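Local atomic coordinates of ErfK/YbiS/YcfS/YnhG family protein (PDB entry 4LPQ), a protein that probably acts as a peptidoglycan L,D-transpeptidase in bacterial cell wall synthesis, here as a putative peptidoglycan-binding domain joined to the catalytic domain. Residues 54-59 and 74-79; 129-134 and 162-167; 138-143 and 191-196. One frame throughout, in Å; residues are numbered along the deposited sequence.

Contact 1: residues 54-59 and 74-79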
ATOM      1  N   LYS A  54      -8.403  -4.660   2.104  1.00 10.95           N
ATOM      2  CA  LYS A  54      -8.754  -3.581   1.178  1.00 11.67           C
ATOM      3  C   LYS A  54      -9.060  -4.046  -0.243  1.00 11.36           C
ATOM      4  O   LYS A  54     -10.063  -3.685  -0.822  1.00 12.99           O
ATOM      5  CB  LYS A  54      -7.596  -2.575   1.132  1.00 11.21           C
ATOM      6  CG  LYS A  54      -7.448  -1.725   2.401  1.00 11.12           C
ATOM      7  CD  LYS A  54      -6.186  -0.909   2.394  1.00 11.30           C
ATOM      8  CE  LYS A  54      -6.167   0.203   3.382  1.00 11.72           C
ATOM      9  NZ  LYS A  54      -4.953   1.077   3.146  1.00 11.95           N
ATOM     10  N   ALA A  55      -8.174  -4.869  -0.787  1.00 11.70           N
ATOM     11  CA  ALA A  55      -8.317  -5.294  -2.143  1.00 12.12           C
ATOM     12  C   ALA A  55      -9.657  -6.045  -2.325  1.00 12.95           C
ATOM     13  O   ALA A  55     -10.374  -5.901  -3.289  1.00 13.53           O
ATOM     14  CB  ALA A  55      -7.155  -6.151  -2.533  1.00 12.83           C
ATOM     15  N   ALA A  56      -9.943  -6.947  -1.368  1.00 11.82           N
ATOM     16  CA  ALA A  56     -11.076  -7.841  -1.415  1.00 11.31           C
ATOM     17  C   ALA A  56     -12.373  -7.124  -1.006  1.00 12.30           C
ATOM     18  O   ALA A  56     -13.439  -7.775  -1.031  1.00 15.76           O
ATOM     19  CB  ALA A  56     -10.815  -9.078  -0.570  1.00 13.49           C
ATOM     20  N   GLY A  57     -12.322  -5.897  -0.559  1.00 12.54           N
ATOM     21  CA  GLY A  57     -13.508  -5.176  -0.147  1.00 13.96           C
ATOM     22  C   GLY A  57     -14.060  -5.533   1.233  1.00 13.33           C
ATOM     23  O   GLY A  57     -15.265  -5.359   1.444  1.00 17.15           O
ATOM     24  N   LEU A  58     -13.183  -6.060   2.092  1.00 12.67           N
ATOM     25  CA  LEU A  58     -13.585  -6.531   3.402  1.00 12.16           C
ATOM     26  C   LEU A  58     -13.311  -5.521   4.464  1.00 12.55           C
ATOM     27  O   LEU A  58     -12.495  -4.604   4.299  1.00 14.29           O
ATOM     28  CB  LEU A  58     -12.782  -7.799   3.697  1.00 14.25           C
ATOM     29  CG  LEU A  58     -12.947  -8.867   2.644  1.00 14.79           C
ATOM     30  CD1 LEU A  58     -12.103  -9.995   2.991  1.00 19.13           C
ATOM     31  CD2 LEU A  58     -14.428  -9.256   2.461  1.00 21.16           C
ATOM     32  N   TYR A  59     -13.988  -5.673   5.590  1.00 13.28           N
ATOM     33  CA  TYR A  59     -13.790  -4.777   6.720  1.00 13.59           C
ATOM     34  C   TYR A  59     -12.319  -4.825   7.137  1.00 11.72           C
ATOM     35  O   TYR A  59     -11.725  -5.899   7.284  1.00 12.57           O
ATOM     36  CB  TYR A  59     -14.700  -5.230   7.882  1.00 15.10           C
ATOM     37  CG  TYR A  59     -14.800  -4.287   9.052  1.00 12.78           C
ATOM     38  CD1 TYR A  59     -15.515  -3.116   8.968  1.00 13.72           C
ATOM     39  CD2 TYR A  59     -14.221  -4.610  10.231  1.00 12.71           C
ATOM     40  CE1 TYR A  59     -15.611  -2.301  10.080  1.00 14.79           C
ATOM     41  CE2 TYR A  59     -14.342  -3.829  11.333  1.00 15.11           C
ATOM     42  CZ  TYR A  59     -15.030  -2.674  11.274  1.00 15.55           C
ATOM     43  OH  TYR A  59     -15.148  -1.885  12.400  1.00 17.78           O
ATOM     44  N   ALA A  74     -10.129 -18.119  -2.103  1.00 14.46           N
ATOM     45  CA  ALA A  74     -10.522 -17.819  -3.461  1.00 15.69           C
ATOM     46  C   ALA A  74      -9.329 -17.189  -4.266  1.00 17.27           C
ATOM     47  O   ALA A  74      -9.374 -17.121  -5.495  1.00 18.11           O
ATOM     48  CB  ALA A  74     -11.697 -16.854  -3.508  1.00 17.12           C
ATOM     49  N   GLY A  75      -8.280 -16.786  -3.592  1.00 15.29           N
ATOM     50  CA  GLY A  75      -7.123 -16.251  -4.263  1.00 16.00           C
ATOM     51  C   GLY A  75      -7.355 -14.851  -4.784  1.00 14.12           C
ATOM     52  O   GLY A  75      -6.826 -14.445  -5.799  1.00 16.59           O
ATOM     53  N   TYR A  76      -8.124 -14.015  -4.086  1.00 13.04           N
ATOM     54  CA  TYR A  76      -8.517 -12.716  -4.570  1.00 13.42           C
ATOM     55  C   TYR A  76      -7.285 -11.854  -4.880  1.00 13.49           C
ATOM     56  O   TYR A  76      -6.423 -11.646  -4.054  1.00 13.87           O
ATOM     57  CB  TYR A  76      -9.383 -11.917  -3.612  1.00 14.98           C
ATOM     58  CG  TYR A  76      -9.846 -10.601  -4.231  1.00 14.90           C
ATOM     59  CD1 TYR A  76     -10.896 -10.565  -5.131  1.00 17.82           C
ATOM     60  CD2 TYR A  76      -9.080  -9.480  -4.120  1.00 14.48           C
ATOM     61  CE1 TYR A  76     -11.194  -9.405  -5.844  1.00 16.90           C
ATOM     62  CE2 TYR A  76      -9.348  -8.323  -4.797  1.00 15.79           C
ATOM     63  CZ  TYR A  76     -10.358  -8.300  -5.674  1.00 15.37           C
ATOM     64  OH  TYR A  76     -10.665  -7.136  -6.346  1.00 19.21           O
ATOM     65  N   ARG A  77      -7.292 -11.324  -6.129  1.00 13.28           N
ATOM     66  CA  ARG A  77      -6.304 -10.333  -6.593  1.00 13.11           C
ATOM     67  C   ARG A  77      -7.075  -9.272  -7.357  1.00 14.18           C
ATOM     68  O   ARG A  77      -7.963  -9.597  -8.169  1.00 15.83           O
ATOM     69  CB  ARG A  77      -5.255 -10.926  -7.462  1.00 14.15           C
ATOM     70  CG  ARG A  77      -4.288 -11.823  -6.699  1.00 17.35           C
ATOM     71  CD  ARG A  77      -3.505 -12.736  -7.582  1.00 18.61           C
ATOM     72  NE  ARG A  77      -2.967 -12.139  -8.783  1.00 20.31           N
ATOM     73  CZ  ARG A  77      -1.802 -11.498  -8.944  1.00 20.07           C
ATOM     74  NH1 ARG A  77      -0.996 -11.229  -7.981  1.00 22.53           N
ATOM     75  NH2 ARG A  77      -1.492 -11.132 -10.132  1.00 21.30           N
ATOM     76  N   PRO A  78      -6.710  -7.990  -7.182  1.00 13.88           N
ATOM     77  CA  PRO A  78      -7.416  -6.956  -7.947  1.00 15.26           C
ATOM     78  C   PRO A  78      -7.033  -7.014  -9.470  1.00 14.42           C
ATOM     79  O   PRO A  78      -5.948  -7.501  -9.795  1.00 16.09           O
ATOM     80  CB  PRO A  78      -6.945  -5.687  -7.298  1.00 18.49           C
ATOM     81  CG  PRO A  78      -5.719  -6.017  -6.638  1.00 18.14           C
ATOM     82  CD  PRO A  78      -5.686  -7.439  -6.295  1.00 15.12           C
ATOM     83  N   THR A  79      -7.967  -6.548 -10.294  1.00 16.80           N
ATOM     84  CA  THR A  79      -7.726  -6.469 -11.739  1.00 17.69           C
ATOM     85  C   THR A  79      -7.202  -5.069 -12.082  1.00 15.96           C
ATOM     86  O   THR A  79      -7.908  -4.090 -11.740  1.00 17.59           O
ATOM     87  CB  THR A  79      -9.018  -6.755 -12.497  1.00 19.73           C
ATOM     88  OG1 THR A  79      -9.479  -8.063 -12.189  1.00 22.54           O
ATOM     89  CG2 THR A  79      -8.827  -6.634 -13.930  1.00 21.68           C
TER

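Contact 2: residues 129-134 and 162-167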
ATOM      1  N   THR A 129      -6.504  16.597  -0.897  1.00 19.39           N
ATOM      2  CA  THR A 129      -6.984  15.771  -1.979  0.50 18.00           C
ATOM      3  C   THR A 129      -5.787  15.149  -2.710  1.00 20.46           C
ATOM      4  O   THR A 129      -4.854  15.864  -3.025  1.00 31.33           O
ATOM      5  CB  THR A 129      -7.821  16.656  -2.985  0.50 18.70           C
ATOM      6  OG1 THR A 129      -8.883  17.323  -2.290  0.50 29.40           O
ATOM      7  CG2 THR A 129      -8.371  15.821  -4.173  0.50 20.37           C
ATOM      8  N   THR A 130      -5.877  13.894  -3.067  1.00 16.43           N
ATOM      9  CA  THR A 130      -4.932  13.264  -3.975  1.00 15.05           C
ATOM     10  C   THR A 130      -5.504  13.295  -5.336  1.00 16.33           C
ATOM     11  O   THR A 130      -6.674  12.880  -5.515  1.00 18.41           O
ATOM     12  CB  THR A 130      -4.699  11.808  -3.523  1.00 14.69           C
ATOM     13  OG1 THR A 130      -4.117  11.821  -2.186  1.00 15.40           O
ATOM     14  CG2 THR A 130      -3.785  11.064  -4.456  1.00 15.72           C
ATOM     15  N   PRO A 131      -4.750  13.764  -6.312  1.00 16.81           N
ATOM     16  CA  PRO A 131      -5.377  13.891  -7.596  1.00 19.56           C
ATOM     17  C   PRO A 131      -5.572  12.565  -8.315  1.00 17.87           C
ATOM     18  O   PRO A 131      -4.758  11.682  -8.215  1.00 20.31           O
ATOM     19  CB  PRO A 131      -4.383  14.741  -8.416  1.00 24.96           C
ATOM     20  CG  PRO A 131      -3.098  14.561  -7.732  1.00 30.43           C
ATOM     21  CD  PRO A 131      -3.402  14.306  -6.287  1.00 18.68           C
ATOM     22  N   ARG A 132      -6.671  12.452  -9.002  1.00 18.41           N
ATOM     23  CA  ARG A 132      -6.977  11.382  -9.894  1.00 16.74           C
ATOM     24  C   ARG A 132      -6.483  11.746 -11.278  1.00 16.97           C
ATOM     25  O   ARG A 132      -6.529  12.918 -11.704  1.00 20.01           O
ATOM     26  CB  ARG A 132      -8.473  11.083  -9.970  1.00 19.67           C
ATOM     27  CG  ARG A 132      -8.963  10.431  -8.718  1.00 23.49           C
ATOM     28  CD  ARG A 132     -10.487  10.278  -8.592  1.00 37.78           C
ATOM     29  NE  ARG A 132     -10.775  10.228  -7.108  1.00 54.28           N
ATOM     30  CZ  ARG A 132     -11.136   9.256  -6.206  1.00 46.16           C
ATOM     31  NH1 ARG A 132     -11.472   7.826  -6.307  1.00 37.17           N
ATOM     32  NH2 ARG A 132     -11.121   9.747  -4.998  1.00 41.99           N
ATOM     33  N   GLY A 133      -5.962  10.767 -11.998  1.00 15.40           N
ATOM     34  CA  GLY A 133      -5.448  10.995 -13.327  1.00 14.73           C
ATOM     35  C   GLY A 133      -4.285  10.163 -13.701  1.00 13.49           C
ATOM     36  O   GLY A 133      -3.996   9.168 -13.082  1.00 15.36           O
ATOM     37  N   ASP A 134      -3.684  10.539 -14.862  1.00 15.41           N
ATOM     38  CA  ASP A 134      -2.693   9.739 -15.480  1.00 14.33           C
ATOM     39  C   ASP A 134      -1.396  10.567 -15.549  1.00 14.25           C
ATOM     40  O   ASP A 134      -1.354  11.517 -16.345  1.00 13.99           O
ATOM     41  CB  ASP A 134      -3.228   9.403 -16.846  1.00 16.92           C
ATOM     42  CG  ASP A 134      -2.720   8.228 -17.452  1.00 20.17           C
ATOM     43  OD1 ASP A 134      -1.604   7.853 -17.236  1.00 22.26           O
ATOM     44  OD2 ASP A 134      -3.514   7.679 -18.330  1.00 26.28           O
ATOM     45  N   GLY A 162       3.876  17.768  -9.285  1.00 14.54           N
ATOM     46  CA  GLY A 162       4.275  18.776  -8.319  1.00 15.88           C
ATOM     47  C   GLY A 162       4.786  18.055  -7.069  1.00 13.90           C
ATOM     48  O   GLY A 162       5.692  17.207  -7.146  1.00 14.80           O
ATOM     49  N   GLY A 163       4.308  18.475  -5.914  1.00 14.31           N
ATOM     50  CA  GLY A 163       4.710  17.880  -4.662  1.00 14.52           C
ATOM     51  C   GLY A 163       4.123  16.550  -4.312  1.00 13.88           C
ATOM     52  O   GLY A 163       4.458  15.942  -3.336  1.00 16.81           O
ATOM     53  N   TYR A 164       3.202  16.092  -5.118  1.00 12.66           N
ATOM     54  CA  TYR A 164       2.540  14.815  -4.912  1.00 13.14           C
ATOM     55  C   TYR A 164       3.485  13.686  -5.331  1.00 13.03           C
ATOM     56  O   TYR A 164       3.996  13.614  -6.474  1.00 14.47           O
ATOM     57  CB  TYR A 164       1.239  14.670  -5.677  1.00 15.14           C
ATOM     58  CG  TYR A 164       0.180  15.644  -5.259  1.00 14.88           C
ATOM     59  CD1 TYR A 164      -0.622  15.372  -4.167  1.00 17.42           C
ATOM     60  CD2 TYR A 164      -0.084  16.773  -5.924  1.00 17.91           C
ATOM     61  CE1 TYR A 164      -1.560  16.246  -3.697  1.00 21.19           C
ATOM     62  CE2 TYR A 164      -1.037  17.646  -5.510  1.00 20.77           C
ATOM     63  CZ  TYR A 164      -1.813  17.376  -4.396  1.00 22.00           C
ATOM     64  OH  TYR A 164      -2.764  18.296  -3.997  1.00 26.06           O
ATOM     65  N   ALA A 165       3.759  12.815  -4.328  1.00 12.53           N
ATOM     66  CA  ALA A 165       4.672  11.736  -4.450  1.00 11.91           C
ATOM     67  C   ALA A 165       4.127  10.486  -3.826  1.00 12.64           C
ATOM     68  O   ALA A 165       3.256  10.503  -2.959  1.00 12.90           O
ATOM     69  CB  ALA A 165       5.989  12.077  -3.725  1.00 14.11           C
ATOM     70  N   VAL A 166       4.673   9.351  -4.259  1.00 10.91           N
ATOM     71  CA  VAL A 166       4.613   8.050  -3.543  1.00 12.29           C
ATOM     72  C   VAL A 166       5.875   7.975  -2.688  1.00 12.29           C
ATOM     73  O   VAL A 166       6.988   8.245  -3.170  1.00 12.29           O
ATOM     74  CB  VAL A 166       4.575   6.869  -4.530  1.00 12.03           C
ATOM     75  CG1 VAL A 166       4.460   5.552  -3.770  1.00 14.10           C
ATOM     76  CG2 VAL A 166       3.383   7.011  -5.471  1.00 13.49           C
ATOM     77  N   HIS A 167       5.712   7.651  -1.413  1.00 12.31           N
ATOM     78  CA  HIS A 167       6.861   7.603  -0.494  1.00 12.11           C
ATOM     79  C   HIS A 167       6.678   6.672   0.622  1.00 11.06           C
ATOM     80  O   HIS A 167       5.526   6.331   0.962  1.00 12.29           O
ATOM     81  CB  HIS A 167       7.180   9.024   0.034  1.00 13.00           C
ATOM     82  CG  HIS A 167       6.102   9.566   0.927  1.00 12.56           C
ATOM     83  ND1 HIS A 167       6.091   9.362   2.295  1.00 13.46           N
ATOM     84  CD2 HIS A 167       5.010  10.294   0.638  1.00 15.33           C
ATOM     85  CE1 HIS A 167       5.008   9.965   2.789  1.00 14.45           C
ATOM     86  NE2 HIS A 167       4.323  10.507   1.809  1.00 16.49           N
TER

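Contact 3: residues 138-143 and 191-196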
ATOM      1  N   TYR A 138       8.505  11.996 -12.365  1.00 12.77           N
ATOM      2  CA  TYR A 138       9.312  13.014 -13.055  1.00 13.31           C
ATOM      3  C   TYR A 138      10.578  13.387 -12.299  1.00 13.52           C
ATOM      4  O   TYR A 138      11.511  13.987 -12.848  1.00 14.78           O
ATOM      5  CB  TYR A 138       8.519  14.284 -13.397  1.00 14.63           C
ATOM      6  CG  TYR A 138       8.213  15.168 -12.200  1.00 12.83           C
ATOM      7  CD1 TYR A 138       7.075  14.962 -11.417  1.00 12.77           C
ATOM      8  CD2 TYR A 138       9.050  16.194 -11.870  1.00 13.44           C
ATOM      9  CE1 TYR A 138       6.850  15.797 -10.320  1.00 13.00           C
ATOM     10  CE2 TYR A 138       8.830  17.023 -10.839  1.00 14.68           C
ATOM     11  CZ  TYR A 138       7.741  16.816 -10.028  1.00 14.23           C
ATOM     12  OH  TYR A 138       7.576  17.618  -8.981  1.00 15.23           O
HETATM   13  N   MSE A 139      10.576  13.065 -11.015  1.00 12.48           N
HETATM   14  CA  MSE A 139      11.755  13.244 -10.100  0.50 12.54           C
HETATM   15  C   MSE A 139      11.745  12.332  -8.931  1.00 11.78           C
HETATM   16  O   MSE A 139      10.654  11.803  -8.642  1.00 12.89           O
HETATM   17  CB  MSE A 139      11.776  14.728  -9.710  0.50 17.55           C
HETATM   18  CG  MSE A 139      12.888  15.103  -8.644  0.50 17.70           C
HETATM   19 SE   MSE A 139      12.927  16.947  -8.100  0.30 15.80          SE
HETATM   20  CE  MSE A 139      11.215  17.109  -8.709  0.50 10.97           C
ATOM     21  N   GLN A 140      12.850  12.114  -8.290  1.00 13.97           N
ATOM     22  CA  GLN A 140      12.900  11.273  -7.148  1.00 13.67           C
ATOM     23  C   GLN A 140      14.003  11.811  -6.256  1.00 13.70           C
ATOM     24  O   GLN A 140      14.905  12.469  -6.750  1.00 15.29           O
ATOM     25  CB  GLN A 140      13.017   9.836  -7.533  1.00 15.27           C
ATOM     26  CG  GLN A 140      14.308   9.535  -8.247  1.00 16.97           C
ATOM     27  CD  GLN A 140      14.258   8.167  -8.904  1.00 17.79           C
ATOM     28  OE1 GLN A 140      13.210   7.640  -9.133  1.00 29.85           O
ATOM     29  NE2 GLN A 140      15.340   7.607  -9.164  1.00 19.57           N
ATOM     30  N   ARG A 141      13.883  11.558  -4.960  1.00 13.92           N
ATOM     31  CA  ARG A 141      14.921  11.955  -4.041  1.00 14.75           C
ATOM     32  C   ARG A 141      15.229  10.765  -3.187  1.00 14.08           C
ATOM     33  O   ARG A 141      14.361  10.301  -2.394  1.00 16.98           O
ATOM     34  CB  ARG A 141      14.466  13.231  -3.263  1.00 15.74           C
ATOM     35  CG  ARG A 141      14.313  14.486  -4.072  1.00 16.69           C
ATOM     36  CD  ARG A 141      13.783  15.712  -3.341  1.00 20.17           C
ATOM     37  NE  ARG A 141      13.800  16.891  -4.215  1.00 22.24           N
ATOM     38  CZ  ARG A 141      13.088  17.991  -4.037  1.00 23.02           C
ATOM     39  NH1 ARG A 141      12.212  18.042  -3.030  1.00 27.00           N
ATOM     40  NH2 ARG A 141      13.274  19.044  -4.881  1.00 26.65           N
ATOM     41  N   ASP A 142      16.455  10.194  -3.299  1.00 16.64           N
ATOM     42  CA  ASP A 142      16.844   8.908  -2.767  1.00 19.01           C
ATOM     43  C   ASP A 142      17.411   8.950  -1.371  1.00 22.37           C
ATOM     44  O   ASP A 142      18.589   8.647  -1.150  1.00 24.44           O
ATOM     45  CB  ASP A 142      17.868   8.222  -3.689  1.00 20.76           C
ATOM     46  CG  ASP A 142      18.153   6.780  -3.356  1.00 28.55           C
ATOM     47  OD1 ASP A 142      17.429   6.206  -2.516  1.00 28.38           O
ATOM     48  OD2 ASP A 142      19.107   6.232  -4.026  1.00 39.29           O
ATOM     49  N   GLY A 143      16.550   9.197  -0.431  1.00 18.64           N
ATOM     50  CA  GLY A 143      16.835   9.300   1.028  1.00 19.15           C
ATOM     51  C   GLY A 143      15.586   9.883   1.715  1.00 16.19           C
ATOM     52  O   GLY A 143      14.444   9.858   1.193  1.00 15.85           O
ATOM     53  N   TRP A 191      11.426  -1.884  -2.145  1.00 13.62           N
ATOM     54  CA  TRP A 191      11.139  -2.873  -3.149  1.00 13.89           C
ATOM     55  C   TRP A 191      10.841  -2.216  -4.510  1.00 13.96           C
ATOM     56  O   TRP A 191      11.409  -2.618  -5.559  1.00 15.27           O
ATOM     57  CB  TRP A 191      10.058  -3.847  -2.736  1.00 14.22           C
ATOM     58  CG  TRP A 191       9.731  -4.884  -3.751  1.00 14.41           C
ATOM     59  CD1 TRP A 191      10.415  -6.056  -3.927  1.00 16.77           C
ATOM     60  CD2 TRP A 191       8.760  -4.811  -4.811  1.00 15.55           C
ATOM     61  NE1 TRP A 191       9.886  -6.733  -5.029  1.00 16.24           N
ATOM     62  CE2 TRP A 191       8.882  -5.982  -5.589  1.00 13.91           C
ATOM     63  CE3 TRP A 191       7.776  -3.881  -5.162  1.00 16.85           C
ATOM     64  CZ2 TRP A 191       8.090  -6.216  -6.710  1.00 16.28           C
ATOM     65  CZ3 TRP A 191       6.988  -4.099  -6.262  1.00 16.54           C
ATOM     66  CH2 TRP A 191       7.113  -5.284  -7.041  1.00 16.23           C
ATOM     67  N   LEU A 192       9.984  -1.205  -4.531  1.00 13.29           N
ATOM     68  CA  LEU A 192       9.665  -0.454  -5.733  1.00 13.69           C
ATOM     69  C   LEU A 192      10.926   0.110  -6.349  1.00 12.88           C
ATOM     70  O   LEU A 192      11.103  -0.005  -7.567  1.00 14.94           O
ATOM     71  CB  LEU A 192       8.686   0.654  -5.399  1.00 14.21           C
ATOM     72  CG  LEU A 192       7.260   0.212  -5.089  1.00 13.90           C
ATOM     73  CD1 LEU A 192       6.446   1.373  -4.519  1.00 14.11           C
ATOM     74  CD2 LEU A 192       6.571  -0.397  -6.285  1.00 14.92           C
ATOM     75  N   TRP A 193      11.824   0.743  -5.561  1.00 14.67           N
ATOM     76  CA  TRP A 193      13.024   1.329  -6.070  1.00 14.32           C
ATOM     77  C   TRP A 193      14.002   0.313  -6.604  1.00 15.39           C
ATOM     78  O   TRP A 193      14.583   0.465  -7.685  1.00 16.53           O
ATOM     79  CB  TRP A 193      13.691   2.195  -5.024  1.00 15.45           C
ATOM     80  CG  TRP A 193      13.274   3.560  -4.841  1.00 16.28           C
ATOM     81  CD1 TRP A 193      12.125   3.990  -4.155  1.00 16.45           C
ATOM     82  CD2 TRP A 193      14.011   4.747  -5.184  1.00 13.75           C
ATOM     83  NE1 TRP A 193      12.120   5.346  -4.089  1.00 14.66           N
ATOM     84  CE2 TRP A 193      13.250   5.854  -4.699  1.00 14.35           C
ATOM     85  CE3 TRP A 193      15.209   4.998  -5.791  1.00 16.71           C
ATOM     86  CZ2 TRP A 193      13.680   7.153  -4.787  1.00 15.80           C
ATOM     87  CZ3 TRP A 193      15.622   6.273  -5.900  1.00 18.03           C
ATOM     88  CH2 TRP A 193      14.880   7.352  -5.373  1.00 17.76           C
ATOM     89  N   ASP A 194      14.303  -0.680  -5.767  1.00 16.08           N
ATOM     90  CA  ASP A 194      15.547  -1.456  -5.869  1.00 17.29           C
ATOM     91  C   ASP A 194      15.378  -2.825  -6.486  1.00 17.64           C
ATOM     92  O   ASP A 194      16.284  -3.350  -7.038  1.00 21.48           O
ATOM     93  CB  ASP A 194      16.217  -1.592  -4.516  1.00 16.77           C
ATOM     94  CG  ASP A 194      16.604  -0.306  -3.860  1.00 18.36           C
ATOM     95  OD1 ASP A 194      16.850   0.687  -4.571  1.00 21.86           O
ATOM     96  OD2 ASP A 194      16.615  -0.320  -2.574  1.00 20.65           O
ATOM     97  N   SER A 195      14.198  -3.383  -6.352  1.00 17.25           N
ATOM     98  CA  SER A 195      13.922  -4.726  -6.853  0.50 18.79           C
ATOM     99  C   SER A 195      13.069  -4.696  -8.101  1.00 18.05           C
ATOM    100  O   SER A 195      13.429  -5.241  -9.147  1.00 21.76           O
ATOM    101  CB  SER A 195      13.320  -5.623  -5.740  0.50 25.06           C
ATOM    102  OG  SER A 195      13.115  -6.943  -6.231  0.50 27.97           O
ATOM    103  N   TRP A 196      11.892  -4.106  -7.987  1.00 16.48           N
ATOM    104  CA  TRP A 196      11.009  -3.903  -9.134  1.00 17.33           C
ATOM    105  C   TRP A 196      11.598  -2.952 -10.159  1.00 17.64           C
ATOM    106  O   TRP A 196      11.744  -3.310 -11.331  1.00 18.87           O
ATOM    107  CB  TRP A 196       9.603  -3.469  -8.706  1.00 16.61           C
ATOM    108  CG  TRP A 196       8.616  -3.569  -9.743  1.00 17.96           C
ATOM    109  CD1 TRP A 196       8.308  -4.656 -10.460  1.00 18.93           C
ATOM    110  CD2 TRP A 196       7.649  -2.584 -10.100  1.00 17.49           C
ATOM    111  NE1 TRP A 196       7.275  -4.416 -11.322  1.00 19.53           N
ATOM    112  CE2 TRP A 196       6.826  -3.155 -11.097  1.00 18.33           C
ATOM    113  CE3 TRP A 196       7.455  -1.223  -9.777  1.00 15.04           C
ATOM    114  CZ2 TRP A 196       5.802  -2.448 -11.697  1.00 17.29           C
ATOM    115  CZ3 TRP A 196       6.432  -0.525 -10.302  1.00 17.06           C
ATOM    116  CH2 TRP A 196       5.620  -1.091 -11.234  1.00 18.08           C
TER

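Contact 1: residues 54-59 and 74-79
The carbonyl oxygen of Ala55 accepts a hydrogen bond from the ammonium of Lys94 and also meets the ring of Tyr76. From Tyr76 the approach is oblique to the ring: Ala55 O lies 3.0 Å from Tyr76 CE2, a short contact, and 3.3 Å from Tyr76 OH. One residue further on, the helix backbone itself goes over a face of the ring. Ala56 CA sits 4.0 Å from the centroid of the Tyr76 ring and 23° off its normal, a CH-pi contact displaced toward the CD2 rim. Tyr76 can lie along the helix end in this way because its CG swings away from the backbone N (chi1 -176°). Both segments include a helix end of the same kind. Helices 43-56 and 66-74, in the region of the putative peptidoglycan-binding domain, each finish in a Schellman motif, with Gly57 and Gly75 taking the positive phi. After Gly75 the chain passes the C-terminal end of helix 43-56 and leads on toward strand 86-91. The methyl of Ala55 points into this passing loop, with its CB 3.8 Å from Tyr76 CE2 and 4.2 Å from Pro78 CD. Ala55 also touches Ile96, and Pro78 touches Leu98, both on strand 96-101. Ala56 CB lies against the ring too, 4.0 Å from Tyr76 CD2.

Contact 2: residues 129-134 and 162-167
Thr129, Thr130 and Pro131 run in an extended conformation toward strand 133-140, while Tyr164 opens strand 164-168 and sends its side chain across to them; no backbone hydrogen bond joins the two segments. The meeting is essentially one proline on one aromatic face. Pro131 CD stands above the middle of the Tyr164 ring, 3.7 Å from the centroid and only 12° off the normal, a well-centred CH-pi contact. The CD methylene, next to the electron-withdrawing proline nitrogen, is a suitable carbon to present to the pi cloud. Pro131 CG is further away, 4.2 Å from Tyr164 CD2. The ring gets to this position with CG turned away from its own carbonyl carbon and beside the backbone N (chi1 -64°). It lies near the predicted catalytic centre of the YkuD-type L,D-transpeptidase domain: strand 164-168 carries His167, the predicted proton donor/acceptor, and the Tyr164 side chain comes to about 5 Å from that of Cys181, the predicted nucleophile. Thr130 is tied to the same region, its OG1 hydrogen-bonded to Gly180 O and Gly114 N. At the hydroxyl end of the ring, the carbonyl of Thr129 approaches obliquely, with Thr129 O 3.4 Å from Tyr164 CE1 and equally 3.4 Å from Tyr164 OH.

Contact 3: residues 138-143 and 191-196
Trp193 reaches out from helix 186-196 and slots its six-membered ring between the side chains of Gln140 and Asp142, one over each face. On the first face Gln140 runs along the indole in the opposite direction, its amide plane tilted 34° from the ring. Its CB lies 3.8 Å from Trp193 CH2, and the amide continues across the outer rim until Gln140 NE2 is 3.5 Å from Trp193 CZ3. That course depends on CG being tucked between the backbone N and the carbonyl carbon (chi1 64°), with the rest of the chain extended. On the opposite face Asp142 comes in at an angle: its CB is 3.5 Å from Trp193 CH2 and its CG 3.6 Å from Trp193 CZ3, the carboxylate turned 24° from the ring plane. Arg141 O approaches obliquely, 4.0 Å from Trp193 CZ2. Gln140 closes strand 133-140, and Asp142 is the centre of an inverse gamma turn just beyond it, so the contact joins the end of a sheet strand to helix 186-196 of the catalytic domain. Strand 154-159 supplies the polar partners: Arg156 forms salt bridges with Asp142 OD1 and Asp194 OD1, Lys158 hydrogen-bonds Gln140 OE1, and both cations make cation-pi contacts with Trp193, whose NE1 donates to Arg156 O. With no hydrogen bond between the two segments, the contact is mainly one of packing against the indole faces, and Arg156 probably offsets the repulsion between Asp142 OD1 and Asp194 OD1, 5.9 Å apart.

How the contacts relate
Contact 1 is partly buried and joins the end of helix 43-56 to the loop that follows helix 66-74, whereas contacts 2 and 3 are surface contacts within the catalytic domain. Contact 1 lies across the chain's centre from contact 3, their centres about 27 Å apart. Contacts 2 and 3 share strand 133-140, interleave along the chain and touch directly, with Tyr138 OH 2.7 Å from Gly162 O in a probable hydrogen bond. Each of the three centres on one aromatic ring: a helix backbone lies over it in contact 1, a proline in contact 2, and polar side chains on both faces, backed by cations, in contact 3.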